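Local coordinates for protein cytochrome c, putative (Shewanella oneidensis, PDB 1SP3) that carries eight c-type hemes and probably works as a respiratory oxidoreductase that reduces tetrathionate, at residues A[61-66]-A[394-399]; A[245-250]-A[330-335]; A[334-339]-A[390-395]. All coordinates share one frame; numbering follows the deposited sequence.

Contact 1: A[61-66]-A[394-399]. With HEC (heme c), chain D; SCN (thiocyanate ion), chain B.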
loop_
_atom_site.group_PDB
_atom_site.type_symbol
_atom_site.label_atom_id
_atom_site.label_comp_id
_atom_site.label_asym_id
_atom_site.label_seq_id
_atom_site.Cartn_x
_atom_site.Cartn_y
_atom_site.Cartn_z
ATOM N N ASN A 61 3.355 8.975 -4.529
ATOM C CA ASN A 61 2.757 9.015 -3.177
ATOM C C ASN A 61 3.400 10.098 -2.356
ATOM O O ASN A 61 4.277 10.831 -2.867
ATOM C CB ASN A 61 2.765 7.629 -2.475
ATOM C CG ASN A 61 4.178 7.192 -1.983
ATOM O OD1 ASN A 61 5.101 8.024 -1.800
ATOM N ND2 ASN A 61 4.316 5.879 -1.672
ATOM N N ASN A 62 2.908 10.321 -1.129
ATOM C CA ASN A 62 3.497 11.359 -0.261
ATOM C C ASN A 62 4.402 10.777 0.862
ATOM O O ASN A 62 4.610 11.378 1.942
ATOM C CB ASN A 62 2.473 12.377 0.271
ATOM C CG ASN A 62 1.311 11.730 1.076
ATOM O OD1 ASN A 62 1.360 10.532 1.422
ATOM N ND2 ASN A 62 0.243 12.518 1.342
ATOM N N PHE A 63 4.938 9.584 0.598
ATOM C CA PHE A 63 5.911 8.954 1.510
ATOM C C PHE A 63 7.260 9.152 0.803
ATOM O O PHE A 63 7.738 10.321 0.683
ATOM C CB PHE A 63 5.566 7.475 1.682
ATOM C CG PHE A 63 4.457 7.218 2.694
ATOM C CD1 PHE A 63 3.148 6.969 2.270
ATOM C CD2 PHE A 63 4.723 7.242 4.058
ATOM C CE1 PHE A 63 2.142 6.770 3.194
ATOM C CE2 PHE A 63 3.747 7.025 4.979
ATOM C CZ PHE A 63 2.455 6.769 4.566
ATOM N N CYS A 64 7.783 8.083 0.183
ATOM C CA CYS A 64 9.013 8.182 -0.599
ATOM C C CYS A 64 8.836 8.772 -1.976
ATOM O O CYS A 64 9.830 8.993 -2.699
ATOM C CB CYS A 64 9.816 6.833 -0.571
ATOM S SG CYS A 64 10.488 6.444 1.155
ATOM N N VAL A 65 7.582 8.994 -2.386
ATOM C CA VAL A 65 7.292 9.705 -3.644
ATOM C C VAL A 65 7.255 8.787 -4.873
ATOM O O VAL A 65 6.191 8.575 -5.462
ATOM C CB VAL A 65 8.225 10.927 -3.900
ATOM C CG1 VAL A 65 7.729 11.729 -5.142
ATOM C CG2 VAL A 65 8.217 11.883 -2.678
ATOM N N ALA A 66 8.393 8.248 -5.283
ATOM C CA ALA A 66 8.415 7.549 -6.535
ATOM C C ALA A 66 9.669 6.749 -6.657
ATOM O O ALA A 66 10.796 7.150 -6.229
ATOM C CB ALA A 66 8.333 8.481 -7.735
ATOM N N MET A 394 -3.274 11.745 0.915
ATOM C CA MET A 394 -3.404 10.496 0.160
ATOM C C MET A 394 -4.267 9.491 0.943
ATOM O O MET A 394 -4.145 9.405 2.145
ATOM C CB MET A 394 -2.049 9.905 -0.075
ATOM C CG MET A 394 -2.134 8.669 -1.009
ATOM S SD MET A 394 -0.561 8.573 -1.924
ATOM C CE MET A 394 -0.839 6.865 -2.743
ATOM N N TRP A 395 -5.125 8.752 0.240
ATOM C CA TRP A 395 -6.189 7.878 0.798
ATOM C C TRP A 395 -5.860 6.433 0.513
ATOM O O TRP A 395 -5.498 6.132 -0.605
ATOM C CB TRP A 395 -7.549 8.207 0.192
ATOM C CG TRP A 395 -8.021 9.539 0.680
ATOM C CD1 TRP A 395 -7.419 10.751 0.442
ATOM C CD2 TRP A 395 -9.104 9.808 1.601
ATOM N NE1 TRP A 395 -8.068 11.748 1.119
ATOM C CE2 TRP A 395 -9.121 11.214 1.821
ATOM C CE3 TRP A 395 -10.090 9.006 2.210
ATOM C CZ2 TRP A 395 -10.025 11.844 2.681
ATOM C CZ3 TRP A 395 -11.067 9.617 2.999
ATOM C CH2 TRP A 395 -11.014 11.031 3.258
ATOM N N TRP A 396 -5.914 5.575 1.536
ATOM C CA TRP A 396 -5.764 4.136 1.343
ATOM C C TRP A 396 -6.886 3.493 2.089
ATOM O O TRP A 396 -7.162 3.886 3.229
ATOM C CB TRP A 396 -4.496 3.552 2.016
ATOM C CG TRP A 396 -3.239 3.859 1.357
ATOM C CD1 TRP A 396 -2.573 3.125 0.392
ATOM C CD2 TRP A 396 -2.469 5.004 1.595
ATOM N NE1 TRP A 396 -1.403 3.771 0.044
ATOM C CE2 TRP A 396 -1.332 4.938 0.757
ATOM C CE3 TRP A 396 -2.640 6.114 2.406
ATOM C CZ2 TRP A 396 -0.383 5.968 0.703
ATOM C CZ3 TRP A 396 -1.728 7.087 2.375
ATOM C CH2 TRP A 396 -0.572 7.010 1.536
ATOM N N ARG A 397 -7.434 2.441 1.488
ATOM C CA ARG A 397 -8.536 1.682 2.052
ATOM C C ARG A 397 -8.066 0.919 3.274
ATOM O O ARG A 397 -6.970 0.390 3.270
ATOM C CB ARG A 397 -9.018 0.646 1.045
ATOM C CG ARG A 397 -9.605 1.322 -0.165
ATOM C CD ARG A 397 -10.327 0.413 -1.049
ATOM N NE ARG A 397 -11.392 -0.247 -0.237
ATOM C CZ ARG A 397 -12.002 -1.376 -0.615
ATOM N NH1 ARG A 397 -11.659 -1.973 -1.758
ATOM N NH2 ARG A 397 -12.933 -1.925 0.153
ATOM N N ILE A 398 -8.965 0.741 4.222
ATOM C CA ILE A 398 -8.697 -0.071 5.369
ATOM C C ILE A 398 -9.559 -1.334 5.237
ATOM O O ILE A 398 -10.748 -1.238 5.256
ATOM C CB ILE A 398 -9.095 0.710 6.652
ATOM C CG1 ILE A 398 -8.140 1.905 6.905
ATOM C CG2 ILE A 398 -9.026 -0.212 7.835
ATOM C CD1 ILE A 398 -6.670 1.328 7.062
ATOM N N ASN A 399 -8.949 -2.526 5.246
ATOM C CA ASN A 399 -9.654 -3.773 5.074
ATOM C C ASN A 399 -9.352 -4.866 6.073
ATOM O O ASN A 399 -10.095 -5.870 6.088
ATOM C CB ASN A 399 -9.443 -4.359 3.650
ATOM C CG ASN A 399 -10.068 -3.473 2.561
ATOM O OD1 ASN A 399 -11.281 -3.460 2.319
ATOM N ND2 ASN A 399 -9.208 -2.742 1.900
HETATM FE FE HEC D . 6.572 0.767 -1.824
HETATM C CHA HEC D . 3.258 0.558 -2.974
HETATM C CHB HEC D . 6.930 3.785 -3.466
HETATM C CHC HEC D . 9.878 0.893 -0.953
HETATM C CHD HEC D . 6.229 -2.101 -0.046
HETATM N NA HEC D . 5.309 2.013 -2.999
HETATM C C1A HEC D . 3.982 1.721 -3.352
HETATM C C2A HEC D . 3.498 2.834 -4.169
HETATM C C3A HEC D . 4.511 3.736 -4.323
HETATM C C4A HEC D . 5.668 3.218 -3.578
HETATM C CMA HEC D . 4.413 5.094 -5.144
HETATM C CAA HEC D . 2.035 2.959 -4.745
HETATM C CBA HEC D . 1.207 3.982 -3.923
HETATM C CGA HEC D . 1.289 3.672 -2.404
HETATM O O1A HEC D . 2.039 4.404 -1.692
HETATM O O2A HEC D . 0.671 2.680 -1.815
HETATM N NB HEC D . 8.131 2.061 -2.126
HETATM C C1B HEC D . 8.045 3.242 -2.901
HETATM C C2B HEC D . 9.355 3.844 -2.992
HETATM C C3B HEC D . 10.172 3.048 -2.256
HETATM C C4B HEC D . 9.397 1.918 -1.731
HETATM C CMB HEC D . 9.643 5.179 -3.756
HETATM C CAB HEC D . 11.695 3.192 -2.008
HETATM C CBB HEC D . 12.295 4.424 -1.864
HETATM N NC HEC D . 7.882 -0.424 -0.621
HETATM C C1C HEC D . 9.205 -0.173 -0.414
HETATM C C2C HEC D . 9.728 -1.192 0.451
HETATM C C3C HEC D . 8.686 -2.046 0.744
HETATM C C4C HEC D . 7.506 -1.559 0.037
HETATM C CMC HEC D . 11.225 -1.216 0.886
HETATM C CAC HEC D . 8.710 -3.334 1.658
HETATM C CBC HEC D . 9.085 -3.376 2.987
HETATM N ND HEC D . 4.960 -0.572 -1.519
HETATM C C1D HEC D . 5.151 -1.748 -0.828
HETATM C C2D HEC D . 3.911 -2.535 -1.034
HETATM C C3D HEC D . 2.975 -1.730 -1.944
HETATM C C4D HEC D . 3.716 -0.513 -2.201
HETATM C CMD HEC D . 3.617 -3.916 -0.449
HETATM C CAD HEC D . 1.515 -2.102 -2.420
HETATM C CBD HEC D . 0.553 -1.551 -1.361
HETATM C CGD HEC D . -0.913 -2.009 -1.538
HETATM O O1D HEC D . -1.563 -2.090 -0.469
HETATM O O2D HEC D . -1.524 -2.278 -2.654
HETATM S S SCN B . 5.718 1.911 0.073
HETATM C C SCN B . 6.349 3.458 0.124
HETATM N N SCN B . 6.837 4.518 0.076
#

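Contact 2: A[245-250]-A[330-335]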
loop_
_atom_site.group_PDB
_atom_site.type_symbol
_atom_site.label_atom_id
_atom_site.label_comp_id
_atom_site.label_asym_id
_atom_site.label_seq_id
_atom_site.Cartn_x
_atom_site.Cartn_y
_atom_site.Cartn_z
ATOM N N PRO A 245 2.601 2.443 16.254
ATOM C CA PRO A 245 2.346 3.742 15.593
ATOM C C PRO A 245 2.522 3.651 14.088
ATOM O O PRO A 245 3.405 2.920 13.699
ATOM C CB PRO A 245 3.443 4.673 16.192
ATOM C CG PRO A 245 3.820 4.009 17.503
ATOM C CD PRO A 245 3.734 2.517 17.212
ATOM N N THR A 246 1.700 4.377 13.306
ATOM C CA THR A 246 1.885 4.594 11.874
ATOM C C THR A 246 2.153 6.031 11.662
ATOM O O THR A 246 1.695 6.921 12.462
ATOM C CB THR A 246 0.586 4.521 11.029
ATOM O OG1 THR A 246 -0.595 4.633 11.856
ATOM C CG2 THR A 246 0.536 3.416 10.243
ATOM N N LYS A 247 2.756 6.296 10.512
ATOM C CA LYS A 247 3.027 7.681 10.151
ATOM C C LYS A 247 1.742 8.318 9.622
ATOM O O LYS A 247 1.092 7.747 8.752
ATOM C CB LYS A 247 4.122 7.686 9.131
ATOM C CG LYS A 247 4.720 9.057 8.847
ATOM C CD LYS A 247 5.930 8.905 7.900
ATOM C CE LYS A 247 7.063 8.192 8.605
ATOM N NZ LYS A 247 8.198 7.991 7.609
ATOM N N MET A 248 1.387 9.461 10.170
ATOM C CA MET A 248 0.219 10.191 9.742
ATOM C C MET A 248 0.595 11.434 8.916
ATOM O O MET A 248 -0.180 11.856 8.049
ATOM C CB MET A 248 -0.668 10.572 10.947
ATOM C CG MET A 248 -1.215 9.281 11.710
ATOM S SD MET A 248 -2.376 8.199 10.717
ATOM C CE MET A 248 -3.848 9.299 10.335
ATOM N N GLN A 249 1.769 11.989 9.133
ATOM C CA GLN A 249 2.225 13.181 8.336
ATOM C C GLN A 249 3.686 13.067 8.042
ATOM O O GLN A 249 4.417 12.589 8.867
ATOM C CB GLN A 249 2.045 14.482 9.089
ATOM C CG GLN A 249 0.666 14.573 9.781
ATOM C CD GLN A 249 0.431 15.884 10.473
ATOM O OE1 GLN A 249 -0.267 15.918 11.508
ATOM N NE2 GLN A 249 1.035 16.963 9.949
ATOM N N TRP A 250 4.076 13.511 6.852
ATOM C CA TRP A 250 5.472 13.577 6.409
ATOM C C TRP A 250 5.638 14.935 5.661
ATOM O O TRP A 250 5.262 15.080 4.474
ATOM C CB TRP A 250 5.795 12.425 5.449
ATOM C CG TRP A 250 7.245 12.241 5.136
ATOM C CD1 TRP A 250 8.257 13.223 5.078
ATOM C CD2 TRP A 250 7.874 10.998 4.768
ATOM N NE1 TRP A 250 9.431 12.622 4.689
ATOM C CE2 TRP A 250 9.223 11.268 4.504
ATOM C CE3 TRP A 250 7.407 9.689 4.619
ATOM C CZ2 TRP A 250 10.118 10.282 4.138
ATOM C CZ3 TRP A 250 8.295 8.699 4.275
ATOM C CH2 TRP A 250 9.635 8.999 4.020
ATOM N N LYS A 330 -7.421 5.093 5.615
ATOM C CA LYS A 330 -6.304 5.746 6.222
ATOM C C LYS A 330 -5.837 6.901 5.320
ATOM O O LYS A 330 -5.753 6.773 4.051
ATOM C CB LYS A 330 -5.144 4.785 6.501
ATOM C CG LYS A 330 -3.864 5.603 6.816
ATOM C CD LYS A 330 -2.724 4.785 7.292
ATOM C CE LYS A 330 -1.598 5.790 7.815
ATOM N NZ LYS A 330 -0.305 5.416 7.236
ATOM N N VAL A 331 -5.591 8.043 5.949
ATOM C CA VAL A 331 -5.280 9.247 5.178
ATOM C C VAL A 331 -3.935 9.793 5.665
ATOM O O VAL A 331 -3.750 10.016 6.856
ATOM C CB VAL A 331 -6.346 10.332 5.388
ATOM C CG1 VAL A 331 -5.935 11.673 4.686
ATOM C CG2 VAL A 331 -7.784 9.806 4.925
ATOM N N HIS A 332 -2.978 9.908 4.792
ATOM C CA HIS A 332 -1.653 10.384 5.195
ATOM C C HIS A 332 -1.467 11.812 4.576
ATOM O O HIS A 332 -1.861 11.991 3.426
ATOM C CB HIS A 332 -0.613 9.436 4.653
ATOM C CG HIS A 332 0.789 9.861 4.963
ATOM N ND1 HIS A 332 1.688 10.223 3.989
ATOM C CD2 HIS A 332 1.463 9.930 6.142
ATOM C CE1 HIS A 332 2.863 10.480 4.544
ATOM N NE2 HIS A 332 2.746 10.329 5.854
ATOM N N THR A 333 -1.002 12.817 5.361
ATOM C CA THR A 333 -0.795 14.140 4.806
ATOM C C THR A 333 0.675 14.514 4.823
ATOM O O THR A 333 1.466 13.840 5.433
ATOM C CB THR A 333 -1.627 15.197 5.478
ATOM O OG1 THR A 333 -1.280 15.264 6.830
ATOM C CG2 THR A 333 -3.151 14.778 5.554
ATOM N N GLY A 334 1.046 15.522 4.083
ATOM C CA GLY A 334 2.451 15.852 3.992
ATOM C C GLY A 334 2.651 17.060 3.164
ATOM O O GLY A 334 1.651 17.705 2.798
ATOM N N LYS A 335 3.926 17.397 2.993
ATOM C CA LYS A 335 4.411 18.361 1.991
ATOM C C LYS A 335 5.554 17.764 1.246
ATOM O O LYS A 335 6.420 17.097 1.827
ATOM C CB LYS A 335 4.942 19.635 2.620
ATOM C CG LYS A 335 3.868 20.484 3.372
ATOM C CD LYS A 335 4.134 21.955 3.273
ATOM C CE LYS A 335 4.662 22.481 4.529
ATOM N NZ LYS A 335 5.498 23.724 4.249
HETATM O O HOH W 1 -3.302 12.641 8.835
#

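Contact 3: A[334-339]-A[390-395]. With HEC (heme c), chain D.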
loop_
_atom_site.group_PDB
_atom_site.type_symbol
_atom_site.label_atom_id
_atom_site.label_comp_id
_atom_site.label_asym_id
_atom_site.label_seq_id
_atom_site.Cartn_x
_atom_site.Cartn_y
_atom_site.Cartn_z
ATOM N N GLY A 334 1.046 15.522 4.083
ATOM C CA GLY A 334 2.451 15.852 3.992
ATOM C C GLY A 334 2.651 17.060 3.164
ATOM O O GLY A 334 1.651 17.705 2.798
ATOM N N LYS A 335 3.926 17.397 2.993
ATOM C CA LYS A 335 4.411 18.361 1.991
ATOM C C LYS A 335 5.554 17.764 1.246
ATOM O O LYS A 335 6.420 17.097 1.827
ATOM C CB LYS A 335 4.942 19.635 2.620
ATOM C CG LYS A 335 3.868 20.484 3.372
ATOM C CD LYS A 335 4.134 21.955 3.273
ATOM C CE LYS A 335 4.662 22.481 4.529
ATOM N NZ LYS A 335 5.498 23.724 4.249
ATOM N N GLN A 336 5.595 18.035 -0.046
ATOM C CA GLN A 336 6.639 17.443 -0.881
ATOM C C GLN A 336 6.991 18.318 -2.069
ATOM O O GLN A 336 6.324 19.312 -2.380
ATOM C CB GLN A 336 6.203 16.046 -1.301
ATOM C CG GLN A 336 5.183 16.042 -2.445
ATOM C CD GLN A 336 4.574 14.636 -2.600
ATOM O OE1 GLN A 336 3.780 14.146 -1.762
ATOM N NE2 GLN A 336 4.924 14.015 -3.661
ATOM N N ILE A 337 8.054 17.950 -2.736
ATOM C CA ILE A 337 8.719 18.853 -3.655
ATOM C C ILE A 337 8.048 18.928 -5.025
ATOM O O ILE A 337 7.635 17.933 -5.591
ATOM C CB ILE A 337 10.216 18.426 -3.796
ATOM C CG1 ILE A 337 11.008 19.459 -4.670
ATOM C CG2 ILE A 337 10.355 16.958 -4.337
ATOM C CD1 ILE A 337 12.574 19.207 -4.747
ATOM N N TYR A 338 7.906 20.164 -5.520
ATOM C CA TYR A 338 7.297 20.442 -6.780
ATOM C C TYR A 338 8.125 21.481 -7.591
ATOM O O TYR A 338 8.851 22.292 -7.054
ATOM C CB TYR A 338 5.783 20.837 -6.630
ATOM C CG TYR A 338 5.500 22.294 -6.345
ATOM C CD1 TYR A 338 5.223 23.207 -7.374
ATOM C CD2 TYR A 338 5.497 22.757 -5.029
ATOM C CE1 TYR A 338 4.955 24.602 -7.075
ATOM C CE2 TYR A 338 5.238 24.098 -4.728
ATOM C CZ TYR A 338 4.983 25.006 -5.735
ATOM O OH TYR A 338 4.722 26.321 -5.349
ATOM N N ASP A 339 8.017 21.394 -8.893
ATOM C CA ASP A 339 8.669 22.343 -9.812
ATOM C C ASP A 339 7.910 23.678 -9.815
ATOM O O ASP A 339 6.763 23.753 -10.268
ATOM C CB ASP A 339 8.631 21.743 -11.198
ATOM C CG ASP A 339 9.479 22.512 -12.181
ATOM O OD1 ASP A 339 9.165 23.728 -12.452
ATOM O OD2 ASP A 339 10.432 21.936 -12.745
ATOM N N ALA A 390 4.803 21.669 -1.650
ATOM C CA ALA A 390 3.340 21.815 -1.556
ATOM C C ALA A 390 2.634 20.723 -0.774
ATOM O O ALA A 390 3.100 19.578 -0.760
ATOM C CB ALA A 390 2.723 21.911 -2.956
ATOM N N ALA A 391 1.460 21.044 -0.218
ATOM C CA ALA A 391 0.716 20.134 0.673
ATOM C C ALA A 391 -0.055 19.105 -0.073
ATOM O O ALA A 391 -0.523 19.393 -1.178
ATOM C CB ALA A 391 -0.173 20.885 1.702
ATOM N N THR A 392 -0.128 17.878 0.495
ATOM C CA THR A 392 -0.832 16.764 -0.142
ATOM C C THR A 392 -1.569 15.960 0.866
ATOM O O THR A 392 -1.339 16.100 2.049
ATOM C CB THR A 392 0.133 15.752 -0.797
ATOM O OG1 THR A 392 0.887 15.125 0.244
ATOM C CG2 THR A 392 1.206 16.471 -1.738
ATOM N N GLU A 393 -2.515 15.151 0.381
ATOM C CA GLU A 393 -3.140 14.116 1.181
ATOM C C GLU A 393 -3.268 12.922 0.299
ATOM O O GLU A 393 -3.372 13.045 -0.960
ATOM C CB GLU A 393 -4.476 14.582 1.788
ATOM C CG GLU A 393 -5.754 14.517 0.925
ATOM C CD GLU A 393 -6.970 14.961 1.749
ATOM O OE1 GLU A 393 -6.757 15.621 2.783
ATOM O OE2 GLU A 393 -8.107 14.605 1.435
ATOM N N MET A 394 -3.274 11.745 0.915
ATOM C CA MET A 394 -3.404 10.496 0.160
ATOM C C MET A 394 -4.267 9.491 0.943
ATOM O O MET A 394 -4.145 9.405 2.145
ATOM C CB MET A 394 -2.049 9.905 -0.075
ATOM C CG MET A 394 -2.134 8.669 -1.009
ATOM S SD MET A 394 -0.561 8.573 -1.924
ATOM C CE MET A 394 -0.839 6.865 -2.743
ATOM N N TRP A 395 -5.125 8.752 0.240
ATOM C CA TRP A 395 -6.189 7.878 0.798
ATOM C C TRP A 395 -5.860 6.433 0.513
ATOM O O TRP A 395 -5.498 6.132 -0.605
ATOM C CB TRP A 395 -7.549 8.207 0.192
ATOM C CG TRP A 395 -8.021 9.539 0.680
ATOM C CD1 TRP A 395 -7.419 10.751 0.442
ATOM C CD2 TRP A 395 -9.104 9.808 1.601
ATOM N NE1 TRP A 395 -8.068 11.748 1.119
ATOM C CE2 TRP A 395 -9.121 11.214 1.821
ATOM C CE3 TRP A 395 -10.090 9.006 2.210
ATOM C CZ2 TRP A 395 -10.025 11.844 2.681
ATOM C CZ3 TRP A 395 -11.067 9.617 2.999
ATOM C CH2 TRP A 395 -11.014 11.031 3.258
HETATM FE FE HEC D . 6.572 0.767 -1.824
HETATM C CHA HEC D . 3.258 0.558 -2.974
HETATM C CHB HEC D . 6.930 3.785 -3.466
HETATM C CHC HEC D . 9.878 0.893 -0.953
HETATM C CHD HEC D . 6.229 -2.101 -0.046
HETATM N NA HEC D . 5.309 2.013 -2.999
HETATM C C1A HEC D . 3.982 1.721 -3.352
HETATM C C2A HEC D . 3.498 2.834 -4.169
HETATM C C3A HEC D . 4.511 3.736 -4.323
HETATM C C4A HEC D . 5.668 3.218 -3.578
HETATM C CMA HEC D . 4.413 5.094 -5.144
HETATM C CAA HEC D . 2.035 2.959 -4.745
HETATM C CBA HEC D . 1.207 3.982 -3.923
HETATM C CGA HEC D . 1.289 3.672 -2.404
HETATM O O1A HEC D . 2.039 4.404 -1.692
HETATM O O2A HEC D . 0.671 2.680 -1.815
HETATM N NB HEC D . 8.131 2.061 -2.126
HETATM C C1B HEC D . 8.045 3.242 -2.901
HETATM C C2B HEC D . 9.355 3.844 -2.992
HETATM C C3B HEC D . 10.172 3.048 -2.256
HETATM C C4B HEC D . 9.397 1.918 -1.731
HETATM C CMB HEC D . 9.643 5.179 -3.756
HETATM C CAB HEC D . 11.695 3.192 -2.008
HETATM C CBB HEC D . 12.295 4.424 -1.864
HETATM N NC HEC D . 7.882 -0.424 -0.621
HETATM C C1C HEC D . 9.205 -0.173 -0.414
HETATM C C2C HEC D . 9.728 -1.192 0.451
HETATM C C3C HEC D . 8.686 -2.046 0.744
HETATM C C4C HEC D . 7.506 -1.559 0.037
HETATM C CMC HEC D . 11.225 -1.216 0.886
HETATM C CAC HEC D . 8.710 -3.334 1.658
HETATM C CBC HEC D . 9.085 -3.376 2.987
HETATM N ND HEC D . 4.960 -0.572 -1.519
HETATM C C1D HEC D . 5.151 -1.748 -0.828
HETATM C C2D HEC D . 3.911 -2.535 -1.034
HETATM C C3D HEC D . 2.975 -1.730 -1.944
HETATM C C4D HEC D . 3.716 -0.513 -2.201
HETATM C CMD HEC D . 3.617 -3.916 -0.449
HETATM C CAD HEC D . 1.515 -2.102 -2.420
HETATM C CBD HEC D . 0.553 -1.551 -1.361
HETATM C CGD HEC D . -0.913 -2.009 -1.538
HETATM O O1D HEC D . -1.563 -2.090 -0.469
HETATM O O2D HEC D . -1.524 -2.278 -2.654
HETATM O O HOH W 2 3.522 15.450 0.548
#

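Contact 1: A[61-66]-A[394-399]
Asn61 meets Met394 through its CB, with the thioether SD of Met394 3.5 Å away and CE continuing to CBA of a heme propionate arm. Met394 gets there because CG stands anti to its backbone N (chi1 -174°) and the rest of the chain is extended, CG lying over one face of the Trp396 indole. The propionate carboxylate is shared: Asn61 ND2 holds HEC O1A at 2.7 Å, and Trp396 NE1 gives a nearly straight bond (175°) to HEC O2A at 3.0 Å. The loop between strand 50-53 and helix 71-74 thus joins strand 387-397 at the pocket of the heme that Cys74 and Cys77 attach. Asn61 OD1 accepts from Phe63 N at 2.9 Å, an Asx turn, and from Val65 N at 2.7 Å; the two come from opposite faces of the amide, fixing its rotation and aiming ND2. That nitrogen also bonds weakly to N of a thiocyanate, probably from the crystallisation liquor, whose S binds the heme iron. The rings of Phe63 and Trp396 meet obliquely, planes 58° apart. Asn62 lays its amide across Met394 CB, 3.8 Å from ND2, while OD1 bonds to His332 and ND2 to Thr392.

Contact 2: A[245-250]-A[330-335]
Two neighbouring parallel strands of the large mixed sheet, 246-251 and 325-339, meet here, Gln249 bridging to Thr333 and Trp250 to Gly334. Thr333 bonds to the residues flanking its mate: its N donates to Met248 O at 3.0 Å, and its O accepts from Trp250 N at 3.0 Å. Lys335 N donates to Trp250 O. Gln249 and Thr333 point the same way side by side, CG 3.6 Å from OG1. At the other end Lys330, extended until a bend at chi4, brings NZ in the carbonyl plane to Lys247 O at 3.1 Å; the same ammonium bonds to Lys153 O. A methionine in place of Lys330 would probably leave the carbonyls of Lys247 and Lys153 without this shared donor. Met248 folds back at chi2 and chi3, so that SD lies 3.9 Å from Lys330 CE and its methyl nears Val331 O. With CG anti to its N (chi1 178°), His332 swings its ring along the neighbouring backbone, CD2 3.2 Å from Met248 O and CE1 3.6 Å from Trp250 CB. Met248 and Gln249 both face Val279 of antiparallel strand 276-281: a classic beta bulge on one side of a strand whose other side pairs in parallel.

Contact 3: A[334-339]-A[390-395]
Four backbone hydrogen bonds tie Gly334 to Thr392 and Gln336 to Ala390, the two hydrogen-bonded pairs of an antiparallel strand contact. Thr392 N reaches Gly334 O at 2.9 Å and Ala390 N reaches Gln336 O at 2.9 Å; Gly334 N and Gln336 N return bonds to the carbonyls of Thr392 and Ala390. Between them Lys335 and Ala391 form the non-hydrogen-bonded pair, CA to CA 4.3 Å, with CA-H...O contacts on both strands. The axes of the two short segments run at 123° to each other, well off strict antiparallel. On the face carrying Gln336 and Thr392, one water links the side chains, donating to Gln336 OE1 at 2.7 Å and lying 2.7 Å from Thr392 OG1, which also accepts from the amide ND2 of Asn62. Gln336 CG sits between its backbone N and carbonyl carbon (chi1 78°), and the chain beyond is extended, so that the side chain crosses that of Thr392 at about a right angle, OE1 3.5 Å from CG2. Its NE2 bonds weakly to Asn61 O, in the loop beside the heme. Farther along, the Ala390 methyl meets the Tyr338 ring obliquely, CD2 to CB 3.6 Å, while the Tyr338 hydroxyl bonds to Ser306. Further along strand 387-397, Trp395 NE1 donates to Glu393 OE2 at 2.9 Å, in the ring plane but from above the carboxylate; the indole also meets Tyr314 and Phe329 edge-to-face. Strand 387-397 continues the sheet on its other side, Ala391 bonding through its backbone to Thr310 of parallel strand 310-315. The buried polar ends of Gln336 and Thr392 thus find partners in a water and in the heme-side loop, so hydrogen bonding, backbone and water-mediated, makes up most of the polar contact, with apolar packing added mainly at Tyr338 and Ala390.

How the contacts relate
From the N terminus, the loop 61-66 comes first, and contact 1 brings it back to the chain some 330 residues later, on strand 387-397. Within that long excursion lies contact 2, where strand 246-251 pairs with strand 325-339. Contact 3 starts on Gly334 and Lys335, where contact 2 stops, and closes a shorter loop on 390-395, sharing Met394 and Trp395 with contact 1. Strand 325-339 is therefore the common middle strand, parallel to 246-251 on one side and antiparallel to 387-397 on the other; His332 O probably bonds to Met394 N. Together the contacts join the N-terminal heme-binding part to the mixed sheet.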